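Local coordinates for protein transmembrane protease (Mus musculus, PDB 2E7V) that is a membrane-bound enzyme, probably a serine protease, represented here by its SEA domain, a module that may undergo self-cleavage in some relatives, at residues 12-18 with 64-70; 54-60 with 72-78. All blocks are in the same frame, centred on the assembly; numbering follows the deposited sequence.

Contact 1. Residues 12-18 with 64-70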
ATOM      1  N   GLN A  12      -3.384   2.644   5.802  1.00 12.08           N
ATOM      2  CA  GLN A  12      -2.961   2.571   7.192  1.00 16.07           C
ATOM      3  C   GLN A  12      -1.787   1.579   7.190  1.00 14.44           C
ATOM      4  O   GLN A  12      -1.915   0.467   6.681  1.00 15.87           O
ATOM      5  CB  GLN A  12      -4.098   2.036   8.069  1.00 15.05           C
ATOM      6  CG  GLN A  12      -5.217   3.036   8.340  1.00 25.40           C
ATOM      7  CD  GLN A  12      -6.527   2.657   7.674  1.00 31.31           C
ATOM      8  OE1 GLN A  12      -6.824   3.087   6.554  1.00 36.70           O
ATOM      9  NE2 GLN A  12      -7.318   1.837   8.359  1.00 34.63           N
ATOM     10  N   ILE A  13      -0.646   1.974   7.744  1.00 12.76           N
ATOM     11  CA  ILE A  13       0.512   1.086   7.772  1.00 12.46           C
ATOM     12  C   ILE A  13       0.537   0.419   9.139  1.00 16.95           C
ATOM     13  O   ILE A  13       1.035   0.977  10.115  1.00 17.58           O
ATOM     14  CB  ILE A  13       1.826   1.871   7.504  1.00 14.85           C
ATOM     15  CG1 ILE A  13       1.715   2.623   6.166  1.00 13.24           C
ATOM     16  CG2 ILE A  13       3.017   0.913   7.460  1.00 10.84           C
ATOM     17  CD1 ILE A  13       1.322   1.730   4.959  1.00 18.98           C
ATOM     18  N   LEU A  14      -0.023  -0.785   9.194  1.00 16.53           N
ATOM     19  CA  LEU A  14      -0.145  -1.536  10.432  1.00 15.48           C
ATOM     20  C   LEU A  14       1.157  -1.964  11.103  1.00 12.17           C
ATOM     21  O   LEU A  14       2.153  -2.252  10.446  1.00 13.30           O
ATOM     22  CB  LEU A  14      -1.018  -2.780  10.191  1.00 15.80           C
ATOM     23  CG  LEU A  14      -2.337  -2.607   9.428  1.00 16.12           C
ATOM     24  CD1 LEU A  14      -3.054  -3.953   9.324  1.00 20.00           C
ATOM     25  CD2 LEU A  14      -3.229  -1.598  10.148  1.00 19.23           C
ATOM     26  N   ASN A  15       1.127  -1.980  12.431  1.00 16.30           N
ATOM     27  CA  ASN A  15       2.245  -2.429  13.253  1.00 18.92           C
ATOM     28  C   ASN A  15       3.552  -1.635  13.168  1.00 21.30           C
ATOM     29  O   ASN A  15       4.634  -2.184  13.397  1.00 20.74           O
ATOM     30  CB  ASN A  15       2.487  -3.911  12.943  1.00 17.13           C
ATOM     31  CG  ASN A  15       1.192  -4.722  12.970  1.00 19.04           C
ATOM     32  OD1 ASN A  15       1.018  -5.693  12.222  1.00 19.07           O
ATOM     33  ND2 ASN A  15       0.276  -4.322  13.845  1.00 12.81           N
ATOM     34  N   VAL A  16       3.459  -0.350  12.834  1.00 18.93           N
ATOM     35  CA  VAL A  16       4.649   0.497  12.764  1.00 19.65           C
ATOM     36  C   VAL A  16       4.382   1.795  13.520  1.00 19.45           C
ATOM     37  O   VAL A  16       3.435   2.524  13.218  1.00 16.55           O
ATOM     38  CB  VAL A  16       5.034   0.860  11.311  1.00 17.93           C
ATOM     39  CG1 VAL A  16       6.307   1.690  11.311  1.00 19.83           C
ATOM     40  CG2 VAL A  16       5.215  -0.388  10.484  1.00 16.35           C
ATOM     41  N   GLU A  17       5.204   2.073  14.523  1.00 20.95           N
ATOM     42  CA  GLU A  17       5.036   3.300  15.283  1.00 19.63           C
ATOM     43  C   GLU A  17       5.685   4.422  14.496  1.00 18.89           C
ATOM     44  O   GLU A  17       6.737   4.231  13.889  1.00 19.58           O
ATOM     45  CB  GLU A  17       5.703   3.184  16.658  1.00 20.57           C
ATOM     46  CG  GLU A  17       5.635   4.465  17.485  1.00 22.95           C
ATOM     47  CD  GLU A  17       6.286   4.321  18.858  1.00 25.64           C
ATOM     48  OE1 GLU A  17       6.460   5.348  19.542  1.00 25.59           O
ATOM     49  OE2 GLU A  17       6.618   3.183  19.250  1.00 27.68           O
ATOM     50  N   TYR A  18       5.053   5.585  14.489  1.00 18.15           N
ATOM     51  CA  TYR A  18       5.616   6.727  13.788  1.00 22.15           C
ATOM     52  C   TYR A  18       6.717   7.306  14.679  1.00 20.96           C
ATOM     53  O   TYR A  18       6.468   7.642  15.831  1.00 26.91           O
ATOM     54  CB  TYR A  18       4.539   7.788  13.538  1.00 16.81           C
ATOM     55  CG  TYR A  18       5.002   8.916  12.651  1.00 22.65           C
ATOM     56  CD1 TYR A  18       4.862   8.845  11.259  1.00 21.12           C
ATOM     57  CD2 TYR A  18       5.619  10.038  13.192  1.00 21.48           C
ATOM     58  CE1 TYR A  18       5.332   9.873  10.434  1.00 21.76           C
ATOM     59  CE2 TYR A  18       6.093  11.065  12.378  1.00 26.26           C
ATOM     60  CZ  TYR A  18       5.948  10.979  11.005  1.00 23.40           C
ATOM     61  OH  TYR A  18       6.423  12.003  10.214  1.00 22.87           O
ATOM     62  N   LYS A  64       1.832  10.878   9.828  1.00 20.80           N
ATOM     63  CA  LYS A  64       1.550  10.420  11.168  1.00 25.95           C
ATOM     64  C   LYS A  64       0.087  10.699  11.485  1.00 26.58           C
ATOM     65  O   LYS A  64      -0.391  11.819  11.319  1.00 30.49           O
ATOM     66  CB  LYS A  64       2.456  11.154  12.159  1.00 27.62           C
ATOM     67  CG  LYS A  64       1.908  11.251  13.570  1.00 32.12           C
ATOM     68  CD  LYS A  64       2.834  12.076  14.461  1.00 36.71           C
ATOM     69  CE  LYS A  64       3.183  13.414  13.811  1.00 39.88           C
ATOM     70  NZ  LYS A  64       1.970  14.131  13.311  1.00 39.83           N
ATOM     71  N   GLU A  65      -0.627   9.664  11.903  1.00 31.86           N
ATOM     72  CA  GLU A  65      -2.025   9.782  12.301  1.00 36.50           C
ATOM     73  C   GLU A  65      -2.079   9.083  13.650  1.00 38.21           C
ATOM     74  O   GLU A  65      -1.833   7.877  13.741  1.00 37.21           O
ATOM     75  CB  GLU A  65      -2.958   9.095  11.297  1.00 41.54           C
ATOM     76  CG  GLU A  65      -3.163   9.894  10.015  1.00 44.38           C
ATOM     77  CD  GLU A  65      -4.339   9.406   9.184  1.00 46.76           C
ATOM     78  OE1 GLU A  65      -4.635  10.049   8.155  1.00 48.45           O
ATOM     79  OE2 GLU A  65      -4.965   8.387   9.552  1.00 45.31           O
ATOM     80  N   GLY A  66      -2.391   9.842  14.698  1.00 38.12           N
ATOM     81  CA  GLY A  66      -2.404   9.268  16.029  1.00 37.96           C
ATOM     82  C   GLY A  66      -0.936   9.021  16.317  1.00 36.47           C
ATOM     83  O   GLY A  66      -0.132   9.951  16.257  1.00 38.33           O
ATOM     84  N   THR A  67      -0.578   7.778  16.613  1.00 35.21           N
ATOM     85  CA  THR A  67       0.817   7.430  16.861  1.00 32.74           C
ATOM     86  C   THR A  67       1.245   6.458  15.774  1.00 30.93           C
ATOM     87  O   THR A  67       2.406   6.050  15.710  1.00 32.84           O
ATOM     88  CB  THR A  67       1.011   6.747  18.225  1.00 33.56           C
ATOM     89  OG1 THR A  67       0.195   5.570  18.296  1.00 36.50           O
ATOM     90  CG2 THR A  67       0.649   7.700  19.348  1.00 34.67           C
ATOM     91  N   GLY A  68       0.286   6.093  14.925  1.00 28.08           N
ATOM     92  CA  GLY A  68       0.547   5.177  13.829  1.00 24.74           C
ATOM     93  C   GLY A  68       0.972   5.884  12.556  1.00 22.57           C
ATOM     94  O   GLY A  68       1.103   7.108  12.524  1.00 22.93           O
ATOM     95  N   VAL A  69       1.175   5.111  11.494  1.00 18.88           N
ATOM     96  CA  VAL A  69       1.609   5.657  10.216  1.00 15.74           C
ATOM     97  C   VAL A  69       0.617   5.427   9.077  1.00 15.48           C
ATOM     98  O   VAL A  69      -0.045   4.389   9.010  1.00 11.94           O
ATOM     99  CB  VAL A  69       2.967   5.023   9.795  1.00 18.48           C
ATOM    100  CG1 VAL A  69       3.480   5.675   8.506  1.00 17.85           C
ATOM    101  CG2 VAL A  69       3.979   5.148  10.931  1.00 18.76           C
ATOM    102  N   VAL A  70       0.512   6.410   8.187  1.00 15.46           N
ATOM    103  CA  VAL A  70      -0.345   6.299   7.010  1.00 16.69           C
ATOM    104  C   VAL A  70       0.527   6.659   5.823  1.00 14.29           C
ATOM    105  O   VAL A  70       1.281   7.631   5.878  1.00 15.11           O
ATOM    106  CB  VAL A  70      -1.539   7.262   7.037  1.00 16.12           C
ATOM    107  CG1 VAL A  70      -2.178   7.313   5.651  1.00 17.90           C
ATOM    108  CG2 VAL A  70      -2.558   6.799   8.043  1.00 16.71           C
TER
HETATM  109  O   HOH W   1       0.879   2.475  12.490  1.00 19.50           O
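Strand 4-14, as it runs out into a turn, meets the tip of the hairpin of strands 54-65 and 68-78 at one end of the SEA-domain sheet; Ile13 and Tyr18 each bond to this hairpin. The Ile13 N-H reaches Val69 O at 2.8 Å, the last direct bond before the strands diverge. The type II turn from Ile13 to Val16 then sends the chain round a corner, and a water bridges the two segments where they part: it gives hydrogens to Ile13 O and Val16 O and accepts one from Val69 N at 2.8 Å. Beyond it, Tyr18 N donates to Thr67 O (3.0 Å, 172° at the hydrogen), gripping the type II' turn from Glu65 to Gly68, where Gly66 suits the positive phi.

With CG turned anti to its own nitrogen (chi1 -172°), Tyr18 turns one ring face to Lys64, whose CB sits over its centre, 3.3 Å from the centroid, in a CH-pi contact. The CG2 branch of Val69 reaches both Tyr18 and Val16: it lies near the plane of that ring, 3.8 Å from Tyr18 CB and 4.2 Å from Val16 CG1. Tyr18 OH is hydrogen-bonded to Asn23 OD1. Replacing Tyr18 with alanine would probably leave Lys64 CB without its aromatic cover and Asn23 without this hydroxyl partner. Thr67 O is thus met directly and Ile13 O, Val16 O and Val69 N through water, while Tyr18 packs beside the hairpin end against Lys64 and Val69.

Contact 2. Residues 54-60 with 72-78; sequences FIRTHVV and DVVMKFR
Segments 54-60 and 72-78 run antiparallel, their axes 4.5 Å apart at closest and 155° between directions, as the two arms of a beta hairpin. Arg56 pairs with Lys76 and His58 with Val74 as hydrogen-bonded pairs, Thr57 with Met75 and Val59 with Val73 as non-hydrogen-bonded ones. At Ile55 and Arg56 a classic beta bulge sets two residues against Lys76: Ile55 N donates to Lys76 O, and Lys76 N to Arg56 O. Val74 O takes two donors, His58 N in the carbonyl plane and Thr57 OG1 at 2.8 Å from above it; chi1 of -172° turns that hydroxyl toward the partner strand. Also at the bulge, Ile55 CG1 rests over one face of the Arg78 guanidinium, 3.3 Å above its plane and offset toward the rim, and Ile55 CD1 touches Lys76 CE at 3.7 Å.

On the face with Phe54, Thr57, Val59, Val73, Met75 and Phe77, which helix 28-46 covers, the edge of Phe54 is directed at the face of Phe77 in an offset edge-to-face pair, centroids 5.6 Å apart and planes at 70°; Phe45 packs on both rings. Val59 CG2 and Val73 CG2 add a 4.1 Å apolar contact.

On the other face, His58 lies alongside Val74, NE2 3.5 Å from Val74 CB. The extended Lys76 chain runs beside Arg56, with its CD over one guanidinium face. Their like charges, Arg56 NH2 and Lys76 NZ 3.8 Å apart, share two waters, one of them held only weakly by Lys76 NZ. The helix-covered face is thus largely apolar, whereas on the other the Arg56 and Lys76 chains run side by side and probably rely on water to ease their repulsion.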
ATOM      1  N   PHE A  54      -0.606  -2.807 -14.738  1.00 13.53           N
ATOM      2  CA  PHE A  54       0.135  -2.108 -13.685  1.00 14.02           C
ATOM      3  C   PHE A  54       1.542  -1.724 -14.153  1.00 13.43           C
ATOM      4  O   PHE A  54       2.285  -2.567 -14.648  1.00 14.69           O
ATOM      5  CB  PHE A  54       0.210  -2.991 -12.428  1.00 14.19           C
ATOM      6  CG  PHE A  54       1.068  -2.423 -11.317  1.00 14.56           C
ATOM      7  CD1 PHE A  54       2.409  -2.786 -11.198  1.00 17.50           C
ATOM      8  CD2 PHE A  54       0.537  -1.523 -10.396  1.00 14.55           C
ATOM      9  CE1 PHE A  54       3.214  -2.262 -10.176  1.00 17.64           C
ATOM     10  CE2 PHE A  54       1.335  -0.995  -9.369  1.00 16.82           C
ATOM     11  CZ  PHE A  54       2.676  -1.366  -9.265  1.00 16.78           C
ATOM     12  N   ILE A  55       1.899  -0.450 -14.015  1.00 12.90           N
ATOM     13  CA  ILE A  55       3.222   0.009 -14.428  1.00 14.56           C
ATOM     14  C   ILE A  55       4.163   0.117 -13.244  1.00 13.65           C
ATOM     15  O   ILE A  55       5.207  -0.529 -13.225  1.00 14.35           O
ATOM     16  CB  ILE A  55       3.165   1.375 -15.152  1.00 16.69           C
ATOM     17  CG1 ILE A  55       2.364   1.231 -16.448  1.00 17.61           C
ATOM     18  CG2 ILE A  55       4.597   1.847 -15.493  1.00 16.66           C
ATOM     19  CD1 ILE A  55       2.230   2.510 -17.229  1.00 20.01           C
ATOM     20  N   ARG A  56       3.797   0.933 -12.255  1.00 11.19           N
ATOM     21  CA  ARG A  56       4.625   1.086 -11.065  1.00 13.27           C
ATOM     22  C   ARG A  56       3.910   1.884  -9.981  1.00 13.74           C
ATOM     23  O   ARG A  56       2.902   2.560 -10.230  1.00 12.40           O
ATOM     24  CB  ARG A  56       5.946   1.776 -11.414  1.00 15.73           C
ATOM     25  CG  ARG A  56       5.760   3.180 -11.940  1.00 22.26           C
ATOM     26  CD  ARG A  56       7.075   3.864 -12.266  1.00 24.44           C
ATOM     27  NE  ARG A  56       6.838   4.868 -13.294  1.00 31.31           N
ATOM     28  CZ  ARG A  56       6.876   4.620 -14.597  1.00 26.68           C
ATOM     29  NH1 ARG A  56       7.159   3.403 -15.030  1.00 29.55           N
ATOM     30  NH2 ARG A  56       6.605   5.584 -15.465  1.00 28.60           N
ATOM     31  N   THR A  57       4.448   1.806  -8.771  1.00 13.59           N
ATOM     32  CA  THR A  57       3.871   2.505  -7.634  1.00 13.84           C
ATOM     33  C   THR A  57       4.940   3.207  -6.808  1.00 16.46           C
ATOM     34  O   THR A  57       6.136   2.907  -6.905  1.00 13.12           O
ATOM     35  CB  THR A  57       3.117   1.524  -6.725  1.00 13.84           C
ATOM     36  OG1 THR A  57       2.394   2.246  -5.721  1.00 13.15           O
ATOM     37  CG2 THR A  57       4.095   0.568  -6.047  1.00 11.87           C
ATOM     38  N   HIS A  58       4.503   4.155  -5.992  1.00 16.33           N
ATOM     39  CA  HIS A  58       5.436   4.865  -5.145  1.00 16.06           C
ATOM     40  C   HIS A  58       4.742   5.610  -4.030  1.00 13.98           C
ATOM     41  O   HIS A  58       3.659   6.186  -4.208  1.00 12.54           O
ATOM     42  CB  HIS A  58       6.302   5.821  -5.975  1.00 18.62           C
ATOM     43  CG  HIS A  58       5.601   7.068  -6.420  1.00 21.56           C
ATOM     44  ND1 HIS A  58       5.838   8.297  -5.842  1.00 20.67           N
ATOM     45  CD2 HIS A  58       4.712   7.287  -7.418  1.00 22.34           C
ATOM     46  CE1 HIS A  58       5.128   9.220  -6.468  1.00 19.47           C
ATOM     47  NE2 HIS A  58       4.436   8.635  -7.428  1.00 22.38           N
ATOM     48  N   VAL A  59       5.370   5.547  -2.864  1.00 13.97           N
ATOM     49  CA  VAL A  59       4.890   6.213  -1.671  1.00 13.42           C
ATOM     50  C   VAL A  59       5.243   7.694  -1.858  1.00 15.65           C
ATOM     51  O   VAL A  59       6.413   8.045  -2.021  1.00 13.62           O
ATOM     52  CB  VAL A  59       5.603   5.629  -0.418  1.00 12.98           C
ATOM     53  CG1 VAL A  59       5.334   6.487   0.806  1.00 10.52           C
ATOM     54  CG2 VAL A  59       5.140   4.196  -0.183  1.00 11.45           C
ATOM     55  N   VAL A  60       4.229   8.556  -1.867  1.00 17.61           N
ATOM     56  CA  VAL A  60       4.463   9.989  -2.045  1.00 20.06           C
ATOM     57  C   VAL A  60       4.842  10.617  -0.716  1.00 19.72           C
ATOM     58  O   VAL A  60       5.495  11.655  -0.670  1.00 19.57           O
ATOM     59  CB  VAL A  60       3.225  10.698  -2.618  1.00 22.15           C
ATOM     60  CG1 VAL A  60       2.875  10.100  -3.967  1.00 24.82           C
ATOM     61  CG2 VAL A  60       2.072  10.575  -1.664  1.00 23.13           C
ATOM     62  N   ASP A  72       0.701   7.694   1.800  1.00  9.30           N
ATOM     63  CA  ASP A  72      -0.043   8.148   0.633  1.00 13.18           C
ATOM     64  C   ASP A  72       0.714   7.522  -0.534  1.00 10.63           C
ATOM     65  O   ASP A  72       1.905   7.774  -0.731  1.00 10.06           O
ATOM     66  CB  ASP A  72      -0.064   9.670   0.534  1.00 11.81           C
ATOM     67  CG  ASP A  72      -0.753  10.317   1.726  1.00 15.75           C
ATOM     68  OD1 ASP A  72      -1.735   9.740   2.246  1.00 15.04           O
ATOM     69  OD2 ASP A  72      -0.317  11.403   2.138  1.00 14.29           O
ATOM     70  N   VAL A  73      -0.001   6.688  -1.281  1.00  7.94           N
ATOM     71  CA  VAL A  73       0.558   5.915  -2.392  1.00 10.09           C
ATOM     72  C   VAL A  73      -0.066   6.202  -3.758  1.00 11.24           C
ATOM     73  O   VAL A  73      -1.300   6.255  -3.893  1.00 13.99           O
ATOM     74  CB  VAL A  73       0.381   4.395  -2.087  1.00 11.33           C
ATOM     75  CG1 VAL A  73       0.925   3.537  -3.235  1.00 10.61           C
ATOM     76  CG2 VAL A  73       1.054   4.054  -0.772  1.00  8.82           C
ATOM     77  N   VAL A  74       0.781   6.384  -4.768  1.00 11.32           N
ATOM     78  CA  VAL A  74       0.300   6.621  -6.129  1.00 14.01           C
ATOM     79  C   VAL A  74       0.537   5.333  -6.919  1.00 12.02           C
ATOM     80  O   VAL A  74       1.584   4.703  -6.773  1.00 12.45           O
ATOM     81  CB  VAL A  74       1.066   7.777  -6.837  1.00 16.93           C
ATOM     82  CG1 VAL A  74       0.773   7.752  -8.335  1.00 15.68           C
ATOM     83  CG2 VAL A  74       0.637   9.130  -6.271  1.00 15.57           C
ATOM     84  N   MET A  75      -0.440   4.939  -7.729  1.00  9.58           N
ATOM     85  CA  MET A  75      -0.322   3.741  -8.552  1.00 11.31           C
ATOM     86  C   MET A  75      -0.629   4.117  -9.999  1.00 11.55           C
ATOM     87  O   MET A  75      -1.656   4.764 -10.275  1.00 12.22           O
ATOM     88  CB  MET A  75      -1.297   2.646  -8.074  1.00  9.30           C
ATOM     89  CG  MET A  75      -0.998   2.072  -6.674  1.00 13.61           C
ATOM     90  SD  MET A  75      -2.470   1.282  -5.902  1.00  6.42           S
ATOM     91  CE  MET A  75      -3.329   2.763  -5.404  1.00 14.90           C
ATOM     92  N   LYS A  76       0.265   3.726 -10.913  1.00  9.36           N
ATOM     93  CA  LYS A  76       0.107   4.010 -12.345  1.00 10.26           C
ATOM     94  C   LYS A  76      -0.226   2.766 -13.167  1.00 10.29           C
ATOM     95  O   LYS A  76       0.444   1.727 -13.035  1.00  8.65           O
ATOM     96  CB  LYS A  76       1.386   4.626 -12.928  1.00 11.26           C
ATOM     97  CG  LYS A  76       1.281   4.921 -14.428  1.00 15.30           C
ATOM     98  CD  LYS A  76       2.489   5.655 -14.978  1.00 18.46           C
ATOM     99  CE  LYS A  76       2.221   6.114 -16.412  1.00 19.22           C
ATOM    100  NZ  LYS A  76       3.338   6.907 -16.973  1.00 17.39           N
ATOM    101  N   PHE A  77      -1.243   2.887 -14.023  1.00 11.78           N
ATOM    102  CA  PHE A  77      -1.685   1.794 -14.894  1.00 13.55           C
ATOM    103  C   PHE A  77      -1.810   2.228 -16.353  1.00 17.50           C
ATOM    104  O   PHE A  77      -2.048   3.401 -16.652  1.00 17.52           O
ATOM    105  CB  PHE A  77      -3.055   1.243 -14.456  1.00 10.55           C
ATOM    106  CG  PHE A  77      -3.087   0.740 -13.050  1.00 11.65           C
ATOM    107  CD1 PHE A  77      -3.248   1.625 -11.984  1.00 10.57           C
ATOM    108  CD2 PHE A  77      -2.903  -0.620 -12.781  1.00 11.09           C
ATOM    109  CE1 PHE A  77      -3.219   1.168 -10.666  1.00  8.49           C
ATOM    110  CE2 PHE A  77      -2.872  -1.088 -11.465  1.00 10.43           C
ATOM    111  CZ  PHE A  77      -3.029  -0.188 -10.405  1.00 12.71           C
ATOM    112  N   ARG A  78      -1.654   1.262 -17.252  1.00 19.98           N
ATOM    113  CA  ARG A  78      -1.782   1.494 -18.684  1.00 26.96           C
ATOM    114  C   ARG A  78      -3.064   0.749 -19.069  1.00 28.99           C
ATOM    115  O   ARG A  78      -3.345  -0.318 -18.522  1.00 29.33           O
ATOM    116  CB  ARG A  78      -0.601   0.874 -19.443  1.00 31.10           C
ATOM    117  CG  ARG A  78      -0.654  -0.658 -19.505  1.00 35.93           C
ATOM    118  CD  ARG A  78       0.331  -1.276 -20.509  1.00 38.63           C
ATOM    119  NE  ARG A  78       1.655  -1.550 -19.947  1.00 39.62           N
ATOM    120  CZ  ARG A  78       2.580  -0.626 -19.709  1.00 42.55           C
ATOM    121  NH1 ARG A  78       2.336   0.650 -19.983  1.00 43.84           N
ATOM    122  NH2 ARG A  78       3.751  -0.980 -19.194  1.00 39.71           N
TER
HETATM  123  O   HOH W   2       5.694   4.609 -17.971  1.00 17.66           O
HETATM  124  O   HOH W   3       5.019   8.431 -15.010  1.00 27.47           O

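Overall arrangement
Contacts 1 and 2 lie about 20 Å apart, centre to centre, on opposite sides of the chain's centre, and draw on the same hairpin of strands 54-65 and 68-78. Contact 2 joins its arms further from the turn; contact 1 fastens its tip to the end of strand 4-14 and the chain beyond. Both strands serve in both contacts, and 68-78 lies between 54-65 and 4-14 in the sheet, so each edge of it is used. Asp72 helps to bridge the sheet, bonding to Ser10 of strand 4-14 and forming a salt bridge with Arg63 of strand 54-65. No ligand or active site is involved; both contacts belong to the SEA fold itself.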